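Local coordinates for adenosine kinase (Sinorhizobium meliloti, PDB 3UBO), which binds adenosine and ADP and, as a member of the pfkB kinase family, probably transfers a phosphate from ATP to the nucleoside, at residues Asn65-Val70 with Gly75-Phe80; Tyr6-Ile11 with Gly289-Arg294; Gly279-Ala284 with Pro316-Ser321; Gly69-Gly74 with Gln99-Gln104. All coordinates share one frame; numbering follows the deposited sequence.

Interaction 1: Asn65-Val70 with Gly75-Phe80; sequences NTAAGV and GRAAYF. With ADN (adenosine), chain C.
Ala67 and Ala77 set their methyl groups against each other, CB to CB 4.3 Å, at the centre of a contact between helix 62-73 and strand 77-80. The segments run nearly antiparallel, at 163°, with their axes only 7.8 Å apart, a closeness that goes with the small residues between them. Val70 adds CG1, 4.1 Å from Ala77 CB. This branch stands anti to the backbone N (chi1 173°), which turns it over Gly75, just before the strand, 3.8 Å from its CA; a CB on Gly75 would run into it. Farther along, the CB of Tyr79 rests against that of Ala67. At the margin Gly75 N makes a weak, strongly bent hydrogen bond to Val70 O, 3.1 Å long. At the opposite end Asn65 points away from the strand: its ND2 donates to adenosine O3' (3.0 Å, 156°) and also to Asp280 OD2, while OD1 accepts from Arg317 NE, partners that fix the rotation of the amide. The strand lies between strands 102-103 and 6-11 of the parallel sheet, and the helix packs on this sheet, with Val70 also on Val8 and Ala67 on Thr10.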
# COMPACT_ATOMS: atom_id res chain seq x y z
N ASN A 65 -14.37 -1.75 -5.11
CA ASN A 65 -13.83 -2.77 -4.27
C ASN A 65 -14.69 -4.01 -4.52
O ASN A 65 -14.19 -5.12 -4.75
CB ASN A 65 -13.88 -2.34 -2.78
CG ASN A 65 -12.79 -1.30 -2.41
OD1 ASN A 65 -11.73 -1.17 -3.09
ND2 ASN A 65 -13.06 -0.58 -1.30
N THR A 66 -16.00 -3.79 -4.50
CA THR A 66 -16.96 -4.86 -4.63
C THR A 66 -16.70 -5.55 -5.99
O THR A 66 -16.86 -6.73 -6.10
CB THR A 66 -18.37 -4.33 -4.56
OG1 THR A 66 -18.65 -3.80 -3.25
CG2 THR A 66 -19.29 -5.40 -4.85
N ALA A 67 -16.23 -4.84 -7.01
CA ALA A 67 -15.88 -5.49 -8.31
C ALA A 67 -14.54 -6.22 -8.38
O ALA A 67 -14.44 -7.27 -9.03
CB ALA A 67 -16.00 -4.49 -9.53
N ALA A 68 -13.49 -5.63 -7.76
CA ALA A 68 -12.25 -6.40 -7.48
C ALA A 68 -12.62 -7.64 -6.64
O ALA A 68 -12.06 -8.69 -6.87
CB ALA A 68 -11.13 -5.58 -6.79
N GLY A 69 -13.63 -7.53 -5.76
CA GLY A 69 -14.14 -8.66 -4.98
C GLY A 69 -14.65 -9.88 -5.77
O GLY A 69 -14.10 -11.00 -5.65
N VAL A 70 -15.70 -9.63 -6.56
CA VAL A 70 -16.25 -10.58 -7.51
C VAL A 70 -15.17 -11.22 -8.40
O VAL A 70 -14.96 -12.43 -8.34
CB VAL A 70 -17.38 -9.97 -8.36
CG1 VAL A 70 -17.74 -10.96 -9.40
CG2 VAL A 70 -18.58 -9.59 -7.50
N GLY A 75 -15.74 -14.81 -10.17
CA GLY A 75 -16.69 -14.20 -11.10
C GLY A 75 -16.14 -13.29 -12.21
O GLY A 75 -14.92 -13.02 -12.29
N ARG A 76 -17.04 -12.84 -13.10
CA ARG A 76 -16.69 -11.89 -14.15
C ARG A 76 -17.36 -10.53 -13.89
O ARG A 76 -18.59 -10.42 -13.67
CB ARG A 76 -17.08 -12.37 -15.58
CG ARG A 76 -16.70 -13.84 -15.98
CD ARG A 76 -17.73 -14.44 -17.01
NE ARG A 76 -19.08 -14.66 -16.42
CZ ARG A 76 -20.22 -14.67 -17.12
NH1 ARG A 76 -20.18 -14.43 -18.44
NH2 ARG A 76 -21.38 -14.86 -16.49
N ALA A 77 -16.53 -9.49 -13.89
CA ALA A 77 -16.95 -8.18 -13.40
C ALA A 77 -16.48 -7.01 -14.31
O ALA A 77 -15.53 -7.14 -15.09
CB ALA A 77 -16.42 -7.99 -11.94
N ALA A 78 -17.13 -5.87 -14.14
CA ALA A 78 -16.83 -4.67 -14.94
C ALA A 78 -17.19 -3.43 -14.12
O ALA A 78 -18.08 -3.48 -13.20
CB ALA A 78 -17.59 -4.66 -16.29
N TYR A 79 -16.50 -2.33 -14.44
CA TYR A 79 -16.56 -1.16 -13.55
C TYR A 79 -16.55 0.11 -14.36
O TYR A 79 -15.86 0.21 -15.39
CB TYR A 79 -15.43 -1.18 -12.42
CG TYR A 79 -15.39 0.13 -11.57
CD1 TYR A 79 -16.34 0.37 -10.58
CD2 TYR A 79 -14.42 1.12 -11.81
CE1 TYR A 79 -16.34 1.50 -9.85
CE2 TYR A 79 -14.40 2.27 -11.05
CZ TYR A 79 -15.38 2.44 -10.09
OH TYR A 79 -15.41 3.60 -9.36
N PHE A 80 -17.36 1.05 -13.91
CA PHE A 80 -17.32 2.38 -14.50
C PHE A 80 -16.98 3.37 -13.39
O PHE A 80 -17.71 3.40 -12.35
CB PHE A 80 -18.70 2.83 -15.08
CG PHE A 80 -19.31 1.90 -16.11
CD1 PHE A 80 -18.52 1.06 -16.91
CD2 PHE A 80 -20.72 1.92 -16.31
CE1 PHE A 80 -19.13 0.28 -17.92
CE2 PHE A 80 -21.33 1.12 -17.26
CZ PHE A 80 -20.55 0.32 -18.09
O5' ADN C . -16.19 1.29 2.48
C5' ADN C . -14.82 1.03 2.01
C4' ADN C . -14.31 2.02 0.91
O4' ADN C . -15.05 3.25 0.88
C3' ADN C . -12.79 2.50 0.65
O3' ADN C . -11.79 1.71 0.06
C2' ADN C . -12.99 3.88 -0.06
O2' ADN C . -12.25 4.07 -1.29
C1' ADN C . -14.46 3.94 -0.17
N9 ADN C . -14.95 5.35 -0.10
C8 ADN C . -14.76 6.38 0.86
N7 ADN C . -15.57 7.50 0.53
C5 ADN C . -16.27 7.15 -0.64
C6 ADN C . -17.20 7.86 -1.45
N6 ADN C . -17.63 9.19 -1.12
N1 ADN C . -17.74 7.18 -2.60
C2 ADN C . -17.33 5.85 -2.92
N3 ADN C . -16.41 5.11 -2.14
C4 ADN C . -15.89 5.80 -1.02

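Interaction 2: Tyr6-Ile11 with Gly289-Arg294; sequences YDVLTI and GYTSGR
Thr291 and Asp7 meet through first torsions that turn their branches in different directions. In Thr291, OG1 lies between the backbone N and the carbonyl carbon (chi1 75°), folded back to bond Leu287 O in the last turn of helix 278-290, while CG2 is left to face the strand. That methyl lies 3.7 Å from Asp7 O and 4.5 Å from Val8 CG2. Asp7 carries CG anti to its own carbonyl carbon (chi1 -52°), and the two side chains cross obliquely, Asp7 OD1 coming within 3.6 Å of Thr291 O. The carboxylate finds its main partner outside the pair: OD1 forms a salt bridge with Arg76 NH2. Lys153 NZ binds Thr291 O and makes a long, weak ion pair with the same OD1, so its amine lies between the two segments and is held mainly by the residue just past the helix; two positive groups so near would probably favour the ionised form of Asp7. Ser292 OG, bonded to Phe288 O, also accepts from Arg294 NE at 3.3 Å (157°), lying nearly in the guanidinium plane. At Asp7 the chain turns a corner within strand 6-11, which is flanked by 77-80 and 152-158. The contact thus joins the C-terminal end of a helix to an inner strand of the parallel sheet, an arrangement that belongs to the layered alpha/beta fold of pfkB-family kinases.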
# COMPACT_ATOMS: atom_id res chain seq x y z
N TYR A 6 -20.97 -10.57 -18.17
CA TYR A 6 -20.55 -10.21 -16.83
C TYR A 6 -21.62 -10.66 -15.85
O TYR A 6 -22.84 -10.52 -16.11
CB TYR A 6 -20.19 -8.68 -16.65
CG TYR A 6 -19.18 -8.17 -17.68
CD1 TYR A 6 -17.81 -8.51 -17.61
CD2 TYR A 6 -19.61 -7.40 -18.78
CE1 TYR A 6 -16.89 -8.07 -18.61
CE2 TYR A 6 -18.72 -6.98 -19.77
CZ TYR A 6 -17.36 -7.30 -19.69
OH TYR A 6 -16.51 -6.83 -20.69
N ASP A 7 -21.14 -11.20 -14.73
CA ASP A 7 -21.97 -11.46 -13.55
C ASP A 7 -22.24 -10.16 -12.88
O ASP A 7 -23.38 -9.82 -12.66
CB ASP A 7 -21.28 -12.48 -12.63
CG ASP A 7 -20.88 -13.71 -13.40
OD1 ASP A 7 -21.86 -14.35 -13.84
OD2 ASP A 7 -19.66 -13.95 -13.67
N VAL A 8 -21.18 -9.41 -12.58
CA VAL A 8 -21.41 -8.08 -11.98
C VAL A 8 -20.72 -6.87 -12.57
O VAL A 8 -19.46 -6.86 -12.83
CB VAL A 8 -21.11 -8.01 -10.48
CG1 VAL A 8 -21.91 -6.84 -9.89
CG2 VAL A 8 -21.42 -9.37 -9.78
N LEU A 9 -21.56 -5.85 -12.74
CA LEU A 9 -21.10 -4.52 -13.08
C LEU A 9 -21.28 -3.53 -11.88
O LEU A 9 -22.38 -3.40 -11.27
CB LEU A 9 -21.82 -4.02 -14.32
CG LEU A 9 -21.70 -2.55 -14.76
CD1 LEU A 9 -20.30 -2.23 -15.32
CD2 LEU A 9 -22.77 -2.22 -15.80
N THR A 10 -20.18 -2.86 -11.55
CA THR A 10 -20.30 -1.82 -10.52
C THR A 10 -20.00 -0.42 -11.04
O THR A 10 -19.14 -0.22 -11.92
CB THR A 10 -19.55 -2.14 -9.18
OG1 THR A 10 -18.15 -1.81 -9.33
CG2 THR A 10 -19.72 -3.61 -8.81
N ILE A 11 -20.78 0.52 -10.49
CA ILE A 11 -20.65 1.94 -10.76
C ILE A 11 -20.56 2.69 -9.44
O ILE A 11 -21.40 2.51 -8.53
CB ILE A 11 -21.83 2.50 -11.63
CG1 ILE A 11 -21.93 1.77 -12.96
CG2 ILE A 11 -21.66 4.02 -11.92
CD1 ILE A 11 -22.72 2.55 -14.01
N GLY A 289 -22.04 -15.34 -5.34
CA GLY A 289 -22.94 -16.45 -5.09
C GLY A 289 -24.20 -16.30 -5.93
O GLY A 289 -24.52 -17.12 -6.80
N TYR A 290 -24.91 -15.22 -5.66
CA TYR A 290 -26.14 -14.87 -6.36
C TYR A 290 -26.17 -14.94 -7.92
O TYR A 290 -27.22 -15.18 -8.51
CB TYR A 290 -26.52 -13.49 -5.89
CG TYR A 290 -27.89 -13.11 -6.30
CD1 TYR A 290 -28.99 -13.42 -5.48
CD2 TYR A 290 -28.11 -12.45 -7.53
CE1 TYR A 290 -30.29 -13.04 -5.85
CE2 TYR A 290 -29.39 -12.08 -7.92
CZ TYR A 290 -30.48 -12.38 -7.09
OH TYR A 290 -31.76 -12.02 -7.48
N THR A 291 -25.04 -14.73 -8.58
CA THR A 291 -25.01 -14.76 -10.05
C THR A 291 -24.42 -16.07 -10.58
O THR A 291 -24.21 -16.24 -11.80
CB THR A 291 -24.31 -13.51 -10.73
OG1 THR A 291 -22.88 -13.57 -10.60
CG2 THR A 291 -24.89 -12.19 -10.18
N SER A 292 -24.18 -17.01 -9.68
CA SER A 292 -24.02 -18.37 -10.15
C SER A 292 -25.07 -19.26 -9.46
O SER A 292 -24.79 -20.36 -9.01
CB SER A 292 -22.58 -18.84 -9.96
OG SER A 292 -22.17 -18.55 -8.64
N GLY A 293 -26.30 -18.73 -9.38
CA GLY A 293 -27.41 -19.30 -8.65
C GLY A 293 -27.03 -20.11 -7.42
O GLY A 293 -26.54 -21.25 -7.53
N ARG A 294 -27.28 -19.53 -6.24
CA ARG A 294 -26.98 -20.15 -4.96
C ARG A 294 -27.95 -19.68 -3.88
O ARG A 294 -28.61 -18.67 -4.01
CB ARG A 294 -25.54 -19.87 -4.54
CG ARG A 294 -24.48 -20.58 -5.36
CD ARG A 294 -23.14 -20.32 -4.78
NE ARG A 294 -22.15 -20.27 -5.83
CZ ARG A 294 -21.12 -21.11 -5.96
NH1 ARG A 294 -20.92 -22.10 -5.06
NH2 ARG A 294 -20.26 -20.95 -6.99

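Interaction 3: Gly279-Ala284 with Pro316-Ser321; sequences GDLYAA and PRPLVS. With ADN (adenosine), chain C; ADP (adenosine-5'-diphosphate), chain D.
Leu281 and Pro318 meet end to end, CD2 to CD 3.8 Å, and two flat groups flank them. On the other side of helix 278-290 the Tyr282 ring meets the ADP ribose obliquely, its CD2 3.9 Å from O3'. The guanidinium of Arg317 forms a cation-pi contact with Phe92 and gives NH2 to Gly60 O. Leu281 CD1 sits by the carbonyl O of Pro316, so one leucine spans the start of the loop, and Pro316 holds CB 3.4 Å from adenosine O3'. Gly279 and Asp280 end the Gly-Ala-Gly-Asp sequence that marks pfkB kinases, consistent with a helix start built to receive phosphate: Gly279 CA lies 3.4 Å from ADP O2B, where a side chain would collide. Asp280 has CG anti to its carbonyl carbon (chi1 -59°), which aims the carboxylate at the nucleoside, with OD2 3.3 Å from adenosine O5'. Its OD1 bonds Ser62 OG and its OD2 Asn65 ND2. An alanine here would probably leave Ser62 and Asn65 without the carboxylate they share, and the 5'-hydroxyl without its acidic neighbour. The backbone O of Asp280 takes the hydroxyl of Thr66, which fastens this turn to helix 62-73.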
# COMPACT_ATOMS: atom_id res chain seq x y z
N GLY A 279 -18.12 -4.16 4.17
CA GLY A 279 -19.39 -4.17 3.49
C GLY A 279 -19.22 -4.33 2.00
O GLY A 279 -20.06 -4.86 1.34
N ASP A 280 -18.11 -3.84 1.48
CA ASP A 280 -17.89 -3.89 0.06
C ASP A 280 -17.59 -5.29 -0.36
O ASP A 280 -17.92 -5.70 -1.43
CB ASP A 280 -16.71 -3.02 -0.34
CG ASP A 280 -16.87 -1.60 0.03
OD1 ASP A 280 -17.99 -1.21 0.35
OD2 ASP A 280 -15.88 -0.88 0.01
N LEU A 281 -16.93 -6.04 0.50
CA LEU A 281 -16.54 -7.37 0.11
C LEU A 281 -17.54 -8.38 0.58
O LEU A 281 -17.53 -9.51 0.16
CB LEU A 281 -15.14 -7.67 0.60
CG LEU A 281 -14.19 -7.48 -0.55
CD1 LEU A 281 -13.34 -6.29 -0.40
CD2 LEU A 281 -13.40 -8.68 -0.81
N TYR A 282 -18.43 -7.95 1.45
CA TYR A 282 -19.54 -8.78 1.80
C TYR A 282 -20.48 -8.92 0.61
O TYR A 282 -20.96 -9.99 0.29
CB TYR A 282 -20.29 -8.17 2.94
CG TYR A 282 -21.51 -8.96 3.27
CD1 TYR A 282 -22.70 -8.72 2.63
CD2 TYR A 282 -21.46 -9.97 4.20
CE1 TYR A 282 -23.79 -9.45 2.93
CE2 TYR A 282 -22.54 -10.68 4.49
CZ TYR A 282 -23.71 -10.43 3.87
OH TYR A 282 -24.79 -11.18 4.19
N ALA A 283 -20.71 -7.82 -0.06
CA ALA A 283 -21.56 -7.79 -1.19
C ALA A 283 -20.88 -8.43 -2.37
O ALA A 283 -21.53 -8.94 -3.23
CB ALA A 283 -21.88 -6.38 -1.51
N ALA A 284 -19.57 -8.38 -2.41
CA ALA A 284 -18.88 -8.96 -3.54
C ALA A 284 -19.06 -10.44 -3.51
O ALA A 284 -19.28 -11.06 -4.52
CB ALA A 284 -17.44 -8.63 -3.48
N PRO A 316 -8.49 -2.18 1.57
CA PRO A 316 -9.86 -2.63 1.28
C PRO A 316 -9.94 -3.76 0.19
O PRO A 316 -11.05 -4.26 0.01
CB PRO A 316 -10.49 -1.38 0.74
CG PRO A 316 -9.38 -0.88 -0.26
CD PRO A 316 -8.05 -1.22 0.52
N ARG A 317 -8.83 -4.15 -0.47
CA ARG A 317 -8.91 -5.15 -1.55
C ARG A 317 -7.94 -6.32 -1.41
O ARG A 317 -6.74 -6.13 -1.20
CB ARG A 317 -8.66 -4.49 -2.96
CG ARG A 317 -9.77 -3.60 -3.52
CD ARG A 317 -9.37 -3.06 -4.90
NE ARG A 317 -10.20 -1.93 -5.34
CZ ARG A 317 -10.00 -1.29 -6.49
NH1 ARG A 317 -9.00 -1.71 -7.29
NH2 ARG A 317 -10.78 -0.22 -6.87
N PRO A 318 -8.43 -7.55 -1.60
CA PRO A 318 -7.59 -8.78 -1.63
C PRO A 318 -6.55 -8.61 -2.70
O PRO A 318 -6.93 -8.24 -3.76
CB PRO A 318 -8.57 -9.85 -2.13
CG PRO A 318 -9.74 -8.99 -2.78
CD PRO A 318 -9.86 -7.84 -1.85
N LEU A 319 -5.29 -8.84 -2.47
CA LEU A 319 -4.28 -8.58 -3.50
C LEU A 319 -3.89 -9.85 -4.26
O LEU A 319 -2.92 -9.88 -5.07
CB LEU A 319 -3.04 -7.95 -2.86
CG LEU A 319 -3.37 -6.76 -1.95
CD1 LEU A 319 -2.10 -6.31 -1.12
CD2 LEU A 319 -4.03 -5.56 -2.74
N VAL A 320 -4.64 -10.92 -3.95
CA VAL A 320 -4.50 -12.20 -4.63
C VAL A 320 -5.91 -12.81 -4.67
O VAL A 320 -6.75 -12.53 -3.76
CB VAL A 320 -3.50 -13.16 -3.92
CG1 VAL A 320 -2.05 -12.58 -3.94
CG2 VAL A 320 -4.00 -13.45 -2.51
N SER A 321 -6.16 -13.59 -5.74
CA SER A 321 -7.41 -14.34 -5.91
C SER A 321 -7.96 -14.99 -4.58
O SER A 321 -7.35 -15.94 -4.04
CB SER A 321 -7.14 -15.44 -6.94
OG SER A 321 -8.11 -16.47 -6.84
O5' ADN C . -16.19 1.29 2.48
C5' ADN C . -14.82 1.03 2.01
C4' ADN C . -14.31 2.02 0.91
O4' ADN C . -15.05 3.25 0.88
C3' ADN C . -12.79 2.50 0.65
O3' ADN C . -11.79 1.71 0.06
C2' ADN C . -12.99 3.88 -0.06
O2' ADN C . -12.25 4.07 -1.29
C1' ADN C . -14.46 3.94 -0.17
N9 ADN C . -14.95 5.35 -0.10
C8 ADN C . -14.76 6.38 0.86
N7 ADN C . -15.57 7.50 0.53
C5 ADN C . -16.27 7.15 -0.64
C6 ADN C . -17.20 7.86 -1.45
N6 ADN C . -17.63 9.19 -1.12
N1 ADN C . -17.74 7.18 -2.60
C2 ADN C . -17.33 5.85 -2.92
N3 ADN C . -16.41 5.11 -2.14
C4 ADN C . -15.89 5.80 -1.02
PB ADP D . -19.79 -1.91 7.37
O1B ADP D . -19.89 -0.40 8.06
O2B ADP D . -20.64 -2.14 5.95
O3B ADP D . -18.37 -2.28 7.13
PA ADP D . -20.58 -4.22 9.27
O1A ADP D . -20.42 -3.85 10.87
O2A ADP D . -21.90 -4.80 9.03
O3A ADP D . -20.48 -2.63 8.71
O5' ADP D . -19.45 -5.31 8.65
C5' ADP D . -19.56 -5.74 7.30
C4' ADP D . -19.18 -7.25 7.13
O4' ADP D . -17.75 -7.65 7.33
C3' ADP D . -19.93 -8.32 8.09
O3' ADP D . -21.30 -8.61 7.90
C2' ADP D . -18.92 -9.44 8.31
O2' ADP D . -18.91 -10.60 7.46
C1' ADP D . -17.67 -8.61 8.39
N9 ADP D . -17.40 -8.04 9.75
C8 ADP D . -17.61 -6.75 10.19
N7 ADP D . -17.20 -6.65 11.59
C5 ADP D . -16.75 -7.93 12.00
C6 ADP D . -16.20 -8.43 13.28
N6 ADP D . -16.01 -7.50 14.41
N1 ADP D . -15.80 -9.73 13.37
C2 ADP D . -15.91 -10.60 12.28
N3 ADP D . -16.46 -10.14 11.03
C4 ADP D . -16.85 -8.81 10.90

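Interaction 4: Gly69-Gly74 with Gln99-Gln104; sequences GVASLG and QGVHFQ
Ala71 provides the apolar part of the contact, its methyl touching both Gln99 and Val101. The CB of Ala71 is 3.8 Å from Val101 CG2 and 4.2 Å from Gln99 CB, and the carbonyl O of Gln99 comes to 3.5 Å from the same methyl. Val101 swings CG2 opposite its carbonyl carbon, which brings this branch to the alanine; its side chain also touches Ala77, Tyr79 and Ile96. The polar part depends on a bend in Gln99. With chi2 at -69° the chain curls back and brings OE1 over the helix to Ser72 OG, 3.4 Å away. This hydrogen bond is weak and uncertain, since Val320 O, itself a weak partner, may take the same proton. The other end of the amide is held separately, NE2 donating to Pro318 O, so Gln99 bridges the helix and the loop at 316-321. A third element is the way both segments end their helices. Gly74 and Gly100 each close a Schellman motif with positive phi, 120° and 98°, where a CB would collide with the carbonyl O one residue back; at the first of these, Gly74 N bonds Ala71 O at 3.2 Å. Gln99 also packs on Pro54 of the second subunit. The contact thus sets the end of helix 62-73 against the turn between helix 87-98 and the short edge strand 102-103, which His102 joins to strand 77-80 by backbone bonds to Ala77 and Tyr79.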
# COMPACT_ATOMS: atom_id res chain seq x y z
N GLY A 69 -13.63 -7.53 -5.76
CA GLY A 69 -14.14 -8.66 -4.98
C GLY A 69 -14.65 -9.88 -5.77
O GLY A 69 -14.10 -11.00 -5.65
N VAL A 70 -15.70 -9.63 -6.56
CA VAL A 70 -16.25 -10.58 -7.51
C VAL A 70 -15.17 -11.22 -8.40
O VAL A 70 -14.96 -12.43 -8.34
CB VAL A 70 -17.38 -9.97 -8.36
CG1 VAL A 70 -17.74 -10.96 -9.40
CG2 VAL A 70 -18.58 -9.59 -7.50
N ALA A 71 -14.50 -10.43 -9.25
CA ALA A 71 -13.31 -10.98 -9.95
C ALA A 71 -12.41 -11.91 -9.09
O ALA A 71 -12.03 -12.97 -9.53
CB ALA A 71 -12.47 -9.87 -10.60
N SER A 72 -12.07 -11.51 -7.87
CA SER A 72 -11.24 -12.35 -6.98
C SER A 72 -11.94 -13.66 -6.62
O SER A 72 -11.33 -14.71 -6.73
CB SER A 72 -10.75 -11.58 -5.73
OG SER A 72 -9.33 -11.41 -5.74
N LEU A 73 -13.20 -13.58 -6.17
CA LEU A 73 -14.00 -14.77 -5.90
C LEU A 73 -14.12 -15.78 -7.06
O LEU A 73 -14.48 -16.93 -6.85
CB LEU A 73 -15.35 -14.38 -5.38
CG LEU A 73 -15.26 -13.75 -4.03
CD1 LEU A 73 -16.61 -13.30 -3.53
CD2 LEU A 73 -14.68 -14.81 -3.06
N GLY A 74 -13.75 -15.37 -8.25
CA GLY A 74 -13.88 -16.22 -9.41
C GLY A 74 -14.77 -15.68 -10.52
O GLY A 74 -14.53 -16.01 -11.67
N GLN A 99 -7.12 -6.95 -11.44
CA GLN A 99 -8.11 -7.89 -10.86
C GLN A 99 -8.71 -8.81 -11.94
O GLN A 99 -9.12 -9.90 -11.64
CB GLN A 99 -9.26 -7.19 -10.12
CG GLN A 99 -8.87 -6.50 -8.80
CD GLN A 99 -8.49 -7.48 -7.63
OE1 GLN A 99 -9.08 -8.55 -7.51
NE2 GLN A 99 -7.53 -7.09 -6.78
N GLY A 100 -8.71 -8.36 -13.22
CA GLY A 100 -9.39 -9.01 -14.34
C GLY A 100 -10.75 -8.37 -14.60
O GLY A 100 -11.54 -8.86 -15.40
N VAL A 101 -11.02 -7.24 -13.94
CA VAL A 101 -12.23 -6.48 -14.22
C VAL A 101 -12.07 -5.68 -15.51
O VAL A 101 -10.95 -5.34 -15.92
CB VAL A 101 -12.63 -5.56 -13.06
CG1 VAL A 101 -13.68 -4.60 -13.51
CG2 VAL A 101 -13.14 -6.36 -11.92
N HIS A 102 -13.22 -5.45 -16.16
CA HIS A 102 -13.32 -4.69 -17.42
C HIS A 102 -13.53 -3.26 -16.99
O HIS A 102 -14.51 -2.91 -16.28
CB HIS A 102 -14.47 -5.19 -18.36
CG HIS A 102 -14.76 -4.27 -19.53
ND1 HIS A 102 -14.14 -4.40 -20.76
CD2 HIS A 102 -15.59 -3.20 -19.64
CE1 HIS A 102 -14.56 -3.43 -21.57
NE2 HIS A 102 -15.45 -2.70 -20.92
N PHE A 103 -12.55 -2.45 -17.39
CA PHE A 103 -12.51 -1.02 -17.07
C PHE A 103 -12.01 -0.20 -18.25
O PHE A 103 -10.81 -0.27 -18.58
CB PHE A 103 -11.58 -0.76 -15.90
CG PHE A 103 -11.61 0.66 -15.46
CD1 PHE A 103 -12.79 1.21 -14.95
CD2 PHE A 103 -10.46 1.47 -15.53
CE1 PHE A 103 -12.83 2.51 -14.51
CE2 PHE A 103 -10.51 2.77 -15.11
CZ PHE A 103 -11.69 3.29 -14.59
N GLN A 104 -12.91 0.56 -18.88
CA GLN A 104 -12.64 1.19 -20.17
C GLN A 104 -13.04 2.65 -20.11
O GLN A 104 -12.56 3.45 -20.91
CB GLN A 104 -13.37 0.44 -21.29
CG GLN A 104 -12.64 -0.84 -21.67
CD GLN A 104 -11.16 -0.57 -22.03
OE1 GLN A 104 -10.88 0.40 -22.77
NE2 GLN A 104 -10.21 -1.39 -21.50

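Interactions 1 and 4, centred 4 Å apart, share Gly69 and Val70 of helix 62-73 and set that helix against strand 77-80 and the turn leading into strand 102-103, neighbours in one parallel sheet. Interaction 2, its centre about 9 Å from that of interaction 1, adds the next strand, 6-11, and encloses both along the chain, since it pairs the N-terminal strand with residues 289-294. Interaction 3 opens after 1 and 4 have closed and alternates with interaction 2; those two use opposite ends of helix 278-290, with centres about 14 Å apart. Interactions 1 and 3 both touch adenosine. Helix 62-73 therefore links the sheet to the adenosine site, with ADP beside the start of helix 278-290.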